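Local coordinates for protein thiamine-monophosphate kinase (Stenotrophomonas maltophilia, PDB 6XEP) that probably catalyses the ATP-dependent phosphorylation of thiamine monophosphate to thiamine diphosphate, the active form of vitamin B1, at residues E195-R200 / R257-R262; V208-R213 / L278-A283. One frame throughout, in Å; residues are numbered along the deposited sequence.

Both interactions belong to the C-terminal, AIR synthase-related (PurM-like) part of the chain, and their segments alternate in sequence: 195-200, 208-213, 257-262, then 278-283. Interaction 1 joins helix 192-202 to the end of helix 254-259 near the periphery; interaction 2 sets the next helix, 208-214, against strand 277-282 of the six-stranded mixed sheet. Their centres are 25 Å apart and their nearest atoms about 8 Å, so the two do not touch. A salt bridge from Arg200 to Glu277, the residue before Leu278, spans this interval. Consecutive helices are thus tied to separate later parts of one domain, the inner tie lying beside Asp223, a predicted magnesium ligand.

Interaction 1: E195-R200 / R257-R262; sequences ESLRLR and RELLGR
Leu197 of helix 192-202 meets Leu259 and Leu260 where helix 254-259 ends, a small helix-helix contact on the outer part of the PurM-like C-terminal domain. The backbones stay well apart, with 9.2 Å between the CA atoms of Leu197 and Leu259, and the gap is bridged by methyl groups. Leu197 CD1 comes within 3.8 Å of Leu259 CD1, the two side chains passing side by side, headed opposite ways. Each has CG anti to its own carbonyl carbon (chi1 -64° in Leu197), which extends the branch across to the partner helix.

The same Leu197 CD1 is 4.2 Å from Leu260 CD1. Leu260 has just left helical geometry, and Gly261 directly after it is the N-cap of helix 262-271, so this second leucine is presented by the short link between two helices. The tighter, buried side continues into helix 170-179, where Leu177 touches both Leu197 and Leu260, and Ala174 also packs on Leu197.

The other side is looser. Leu259 is partly exposed, and its side chain lies about 4 Å from a bound 1,2-ethanediol, probably from the crystallisation liquor. Glu195 points away from the leucines and is held within its own helix by Arg198, whose NE and NH2 grip the carboxylate side-on; OE1 also accepts Thr189 N. Arg198 NE approaches Glu195 OE1 from above the carboxylate plane at 2.8 Å, whereas Arg198 NH2 reaches the syn lone pair of Glu195 OE2 at 2.9 Å.

Interaction 2: V208-R213 / L278-A283; sequences VTLGLR and LCFTAA
Leu210 and Leu278 overlap flank to flank, each directed toward the other's backbone, and join helix 208-214 to one face of the six-stranded mixed sheet. The axes of helix segment 208-213 and strand segment 278-282 come within 10.2 Å, at 18°. On Leu210, CG is anti to the backbone N (chi1 175°), an extension that carries CD2 toward the strand, to 4.0 Å from Leu278 CD1. Leu278 answers from the strand: its CD1 also rests on the backbone of the helix, 3.9 Å from Gly211 N. The same leucine borders Asp223, probably a magnesium ligand.

Two residues along the strand, Phe280 also points toward the helix, and its CE1 stands 4.5 Å from Leu210 CD2, which approaches the ring obliquely. The Phe280 ring in turn meets that of Trp163 on neighbouring strand 161-165, their planes nearly parallel, while Leu297 of helix 287-297 touches Leu210.

All four touching residues are buried, and no hydrogen bond crosses between the segments. Between these segments the contact therefore rests on van der Waals packing and has no directional polar bond, so the fit of the side chains sets how helix and strand lie together.

Interaction 1: E195-R200 / R257-R262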
loop_
_atom_site.group_PDB
_atom_site.type_symbol
_atom_site.label_atom_id
_atom_site.label_comp_id
_atom_site.label_asym_id
_atom_site.label_seq_id
_atom_site.Cartn_x
_atom_site.Cartn_y
_atom_site.Cartn_z
ATOM N N GLU A 195 11.954 26.180 -16.120
ATOM C CA GLU A 195 12.208 24.747 -16.085
ATOM C C GLU A 195 12.638 24.298 -14.690
ATOM O O GLU A 195 12.269 23.199 -14.253
ATOM C CB GLU A 195 13.245 24.392 -17.160
ATOM C CG GLU A 195 13.606 22.926 -17.217
ATOM C CD GLU A 195 12.480 22.037 -17.736
ATOM O OE1 GLU A 195 11.392 22.544 -18.100
ATOM O OE2 GLU A 195 12.695 20.809 -17.775
ATOM N N SER A 196 13.396 25.134 -13.970
ATOM C CA SER A 196 13.803 24.790 -12.611
ATOM C C SER A 196 12.589 24.623 -11.710
ATOM O O SER A 196 12.472 23.627 -10.987
ATOM C CB SER A 196 14.737 25.864 -12.041
ATOM O OG SER A 196 15.933 25.998 -12.797
ATOM N N LEU A 197 11.667 25.597 -11.744
ATOM C CA LEU A 197 10.466 25.497 -10.932
ATOM C C LEU A 197 9.621 24.317 -11.378
ATOM O O LEU A 197 9.069 23.597 -10.539
ATOM C CB LEU A 197 9.649 26.791 -11.004
ATOM C CG LEU A 197 10.316 28.052 -10.434
ATOM C CD1 LEU A 197 9.358 29.235 -10.436
ATOM C CD2 LEU A 197 10.873 27.805 -9.041
ATOM N N ARG A 198 9.510 24.103 -12.700
ATOM C CA ARG A 198 8.684 23.005 -13.204
ATOM C C ARG A 198 9.137 21.677 -12.618
ATOM O O ARG A 198 8.318 20.870 -12.166
ATOM C CB ARG A 198 8.730 22.955 -14.736
ATOM C CG ARG A 198 7.731 21.958 -15.352
ATOM C CD ARG A 198 7.831 21.859 -16.880
ATOM N NE ARG A 198 9.043 21.160 -17.340
ATOM C CZ ARG A 198 9.090 19.873 -17.688
ATOM N NH1 ARG A 198 7.996 19.121 -17.646
ATOM N NH2 ARG A 198 10.235 19.335 -18.097
ATOM N N LEU A 199 10.450 21.442 -12.592
ATOM C CA LEU A 199 10.959 20.167 -12.093
ATOM C C LEU A 199 10.929 20.062 -10.567
ATOM O O LEU A 199 10.916 18.945 -10.033
ATOM C CB LEU A 199 12.378 19.939 -12.611
ATOM C CG LEU A 199 12.440 19.646 -14.115
ATOM C CD1 LEU A 199 13.857 19.361 -14.546
ATOM C CD2 LEU A 199 11.553 18.474 -14.434
ATOM N N ARG A 200 10.917 21.183 -9.846
ATOM C CA ARG A 200 10.700 21.092 -8.402
ATOM C C ARG A 200 9.279 20.654 -8.074
ATOM O O ARG A 200 9.066 19.940 -7.086
ATOM C CB ARG A 200 11.018 22.429 -7.736
ATOM C CG ARG A 200 12.504 22.776 -7.769
ATOM C CD ARG A 200 13.285 21.959 -6.752
ATOM N NE ARG A 200 13.118 22.476 -5.385
ATOM C CZ ARG A 200 13.329 21.754 -4.293
ATOM N NH1 ARG A 200 13.706 20.479 -4.403
ATOM N NH2 ARG A 200 13.167 22.306 -3.089
ATOM N N ARG A 257 12.694 33.553 -6.794
ATOM C CA ARG A 257 12.827 34.993 -6.619
ATOM C C ARG A 257 12.681 35.735 -7.947
ATOM O O ARG A 257 12.118 36.835 -7.980
ATOM C CB ARG A 257 14.169 35.311 -5.955
ATOM C CG ARG A 257 14.070 36.414 -4.926
ATOM C CD ARG A 257 15.423 36.782 -4.345
ATOM N NE ARG A 257 15.837 35.977 -3.193
ATOM C CZ ARG A 257 15.357 36.114 -1.956
ATOM N NH1 ARG A 257 14.396 36.993 -1.698
ATOM N NH2 ARG A 257 15.822 35.356 -0.976
ATOM N N GLU A 258 13.137 35.133 -9.054
ATOM C CA GLU A 258 13.091 35.816 -10.342
ATOM C C GLU A 258 11.682 35.863 -10.928
ATOM O O GLU A 258 11.315 36.855 -11.567
ATOM C CB GLU A 258 14.041 35.140 -11.327
ATOM C CG GLU A 258 14.326 35.959 -12.553
ATOM C CD GLU A 258 15.281 37.109 -12.276
ATOM O OE1 GLU A 258 15.264 38.091 -13.045
ATOM O OE2 GLU A 258 16.050 37.028 -11.290
ATOM N N LEU A 259 10.880 34.812 -10.734
ATOM C CA LEU A 259 9.631 34.665 -11.471
ATOM C C LEU A 259 8.394 35.037 -10.670
ATOM O O LEU A 259 7.333 35.257 -11.268
ATOM C CB LEU A 259 9.479 33.225 -11.974
ATOM C CG LEU A 259 10.498 32.784 -13.028
ATOM C CD1 LEU A 259 10.213 31.359 -13.484
ATOM C CD2 LEU A 259 10.531 33.757 -14.206
ATOM N N LEU A 260 8.488 35.088 -9.345
ATOM C CA LEU A 260 7.368 35.480 -8.501
ATOM C C LEU A 260 7.721 36.765 -7.771
ATOM O O LEU A 260 8.888 37.019 -7.455
ATOM C CB LEU A 260 6.999 34.379 -7.485
ATOM C CG LEU A 260 6.116 33.237 -8.001
ATOM C CD1 LEU A 260 6.861 32.353 -8.998
ATOM C CD2 LEU A 260 5.577 32.422 -6.844
ATOM N N GLY A 261 6.709 37.581 -7.519
ATOM C CA GLY A 261 6.924 38.797 -6.761
ATOM C C GLY A 261 7.345 38.498 -5.335
ATOM O O GLY A 261 7.252 37.381 -4.839
ATOM N N ARG A 262 7.812 39.545 -4.660
ATOM C CA ARG A 262 8.359 39.397 -3.313
ATOM C C ARG A 262 7.349 38.760 -2.353
ATOM O O ARG A 262 7.689 37.841 -1.599
ATOM C CB ARG A 262 8.829 40.774 -2.840
ATOM C CG ARG A 262 8.903 41.036 -1.360
ATOM C CD ARG A 262 9.116 42.550 -1.146
ATOM N NE ARG A 262 8.163 43.373 -1.903
ATOM C CZ ARG A 262 8.481 44.192 -2.910
ATOM N NH1 ARG A 262 7.531 44.887 -3.528
ATOM N NH2 ARG A 262 9.740 44.340 -3.297
#

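Interaction 2: V208-R213 / L278-A283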
loop_
_atom_site.group_PDB
_atom_site.type_symbol
_atom_site.label_atom_id
_atom_site.label_comp_id
_atom_site.label_asym_id
_atom_site.label_seq_id
_atom_site.Cartn_x
_atom_site.Cartn_y
_atom_site.Cartn_z
ATOM N N VAL A 208 16.948 11.626 1.337
ATOM C CA VAL A 208 17.190 10.381 2.073
ATOM C C VAL A 208 18.590 10.380 2.691
ATOM O O VAL A 208 18.772 10.026 3.863
ATOM C CB VAL A 208 16.980 9.158 1.159
ATOM C CG1 VAL A 208 17.261 7.877 1.932
ATOM C CG2 VAL A 208 15.540 9.130 0.589
ATOM N N THR A 209 19.607 10.752 1.906
ATOM C CA THR A 209 20.969 10.735 2.445
ATOM C C THR A 209 21.101 11.660 3.653
ATOM O O THR A 209 21.710 11.290 4.665
ATOM C CB THR A 209 21.979 11.123 1.357
ATOM O OG1 THR A 209 21.810 10.249 0.238
ATOM C CG2 THR A 209 23.393 10.969 1.879
ATOM N N LEU A 210 20.518 12.851 3.580
ATOM C CA LEU A 210 20.503 13.731 4.746
ATOM C C LEU A 210 19.814 13.065 5.930
ATOM O O LEU A 210 20.332 13.077 7.054
ATOM C CB LEU A 210 19.805 15.043 4.407
ATOM C CG LEU A 210 19.600 16.021 5.569
ATOM C CD1 LEU A 210 20.918 16.525 6.116
ATOM C CD2 LEU A 210 18.779 17.212 5.041
ATOM N N GLY A 211 18.642 12.477 5.697
ATOM C CA GLY A 211 17.912 11.850 6.789
ATOM C C GLY A 211 18.724 10.794 7.506
ATOM O O GLY A 211 18.674 10.685 8.735
ATOM N N LEU A 212 19.527 10.046 6.756
ATOM C CA LEU A 212 20.353 8.984 7.314
ATOM C C LEU A 212 21.551 9.508 8.075
ATOM O O LEU A 212 22.224 8.721 8.748
ATOM C CB LEU A 212 20.848 8.061 6.206
ATOM C CG LEU A 212 19.783 7.148 5.608
ATOM C CD1 LEU A 212 20.392 6.403 4.463
ATOM C CD2 LEU A 212 19.254 6.171 6.664
ATOM N N ARG A 213 21.844 10.801 7.972
ATOM C CA ARG A 213 22.947 11.367 8.727
ATOM C C ARG A 213 22.504 12.229 9.892
ATOM O O ARG A 213 23.299 12.441 10.814
ATOM C CB ARG A 213 23.854 12.183 7.808
ATOM C CG ARG A 213 24.583 11.271 6.826
ATOM C CD ARG A 213 25.858 11.881 6.329
ATOM N NE ARG A 213 26.203 11.301 5.046
ATOM C CZ ARG A 213 27.177 11.744 4.257
ATOM N NH1 ARG A 213 27.396 11.141 3.097
ATOM N NH2 ARG A 213 27.921 12.786 4.623
ATOM N N LEU A 278 13.595 18.668 4.225
ATOM C CA LEU A 278 13.607 18.260 5.628
ATOM C C LEU A 278 13.848 19.481 6.504
ATOM O O LEU A 278 14.776 20.248 6.247
ATOM C CB LEU A 278 14.701 17.223 5.906
ATOM C CG LEU A 278 14.503 15.808 5.385
ATOM C CD1 LEU A 278 15.616 14.896 5.946
ATOM C CD2 LEU A 278 13.135 15.292 5.795
ATOM N N CYS A 279 13.027 19.652 7.532
ATOM C CA CYS A 279 13.229 20.697 8.537
ATOM C C CYS A 279 13.617 20.015 9.834
ATOM O O CYS A 279 12.976 19.032 10.235
ATOM C CB CYS A 279 11.958 21.538 8.716
ATOM S SG CYS A 279 12.069 22.776 10.013
ATOM N N PHE A 280 14.688 20.494 10.479
ATOM C CA PHE A 280 15.129 19.845 11.709
ATOM C C PHE A 280 15.628 20.876 12.707
ATOM O O PHE A 280 15.868 22.038 12.372
ATOM C CB PHE A 280 16.204 18.771 11.447
ATOM C CG PHE A 280 17.421 19.270 10.724
ATOM C CD1 PHE A 280 17.417 19.406 9.345
ATOM C CD2 PHE A 280 18.591 19.559 11.427
ATOM C CE1 PHE A 280 18.544 19.838 8.663
ATOM C CE2 PHE A 280 19.735 19.994 10.759
ATOM C CZ PHE A 280 19.708 20.134 9.363
ATOM N N THR A 281 15.756 20.441 13.957
ATOM C CA THR A 281 16.325 21.275 14.997
ATOM C C THR A 281 17.581 20.594 15.526
ATOM O O THR A 281 17.695 19.359 15.492
ATOM C CB THR A 281 15.314 21.549 16.140
ATOM O OG1 THR A 281 15.322 20.475 17.092
ATOM C CG2 THR A 281 13.896 21.756 15.592
ATOM N N ALA A 282 18.533 21.417 15.969
ATOM C CA ALA A 282 19.824 20.948 16.448
ATOM C C ALA A 282 20.348 21.908 17.506
ATOM O O ALA A 282 20.057 23.108 17.479
ATOM C CB ALA A 282 20.856 20.834 15.310
ATOM N N ALA A 283 21.135 21.373 18.435
ATOM C CA ALA A 283 21.798 22.219 19.418
ATOM C C ALA A 283 22.631 23.286 18.715
ATOM O O ALA A 283 23.203 23.049 17.649
ATOM C CB ALA A 283 22.684 21.368 20.334
#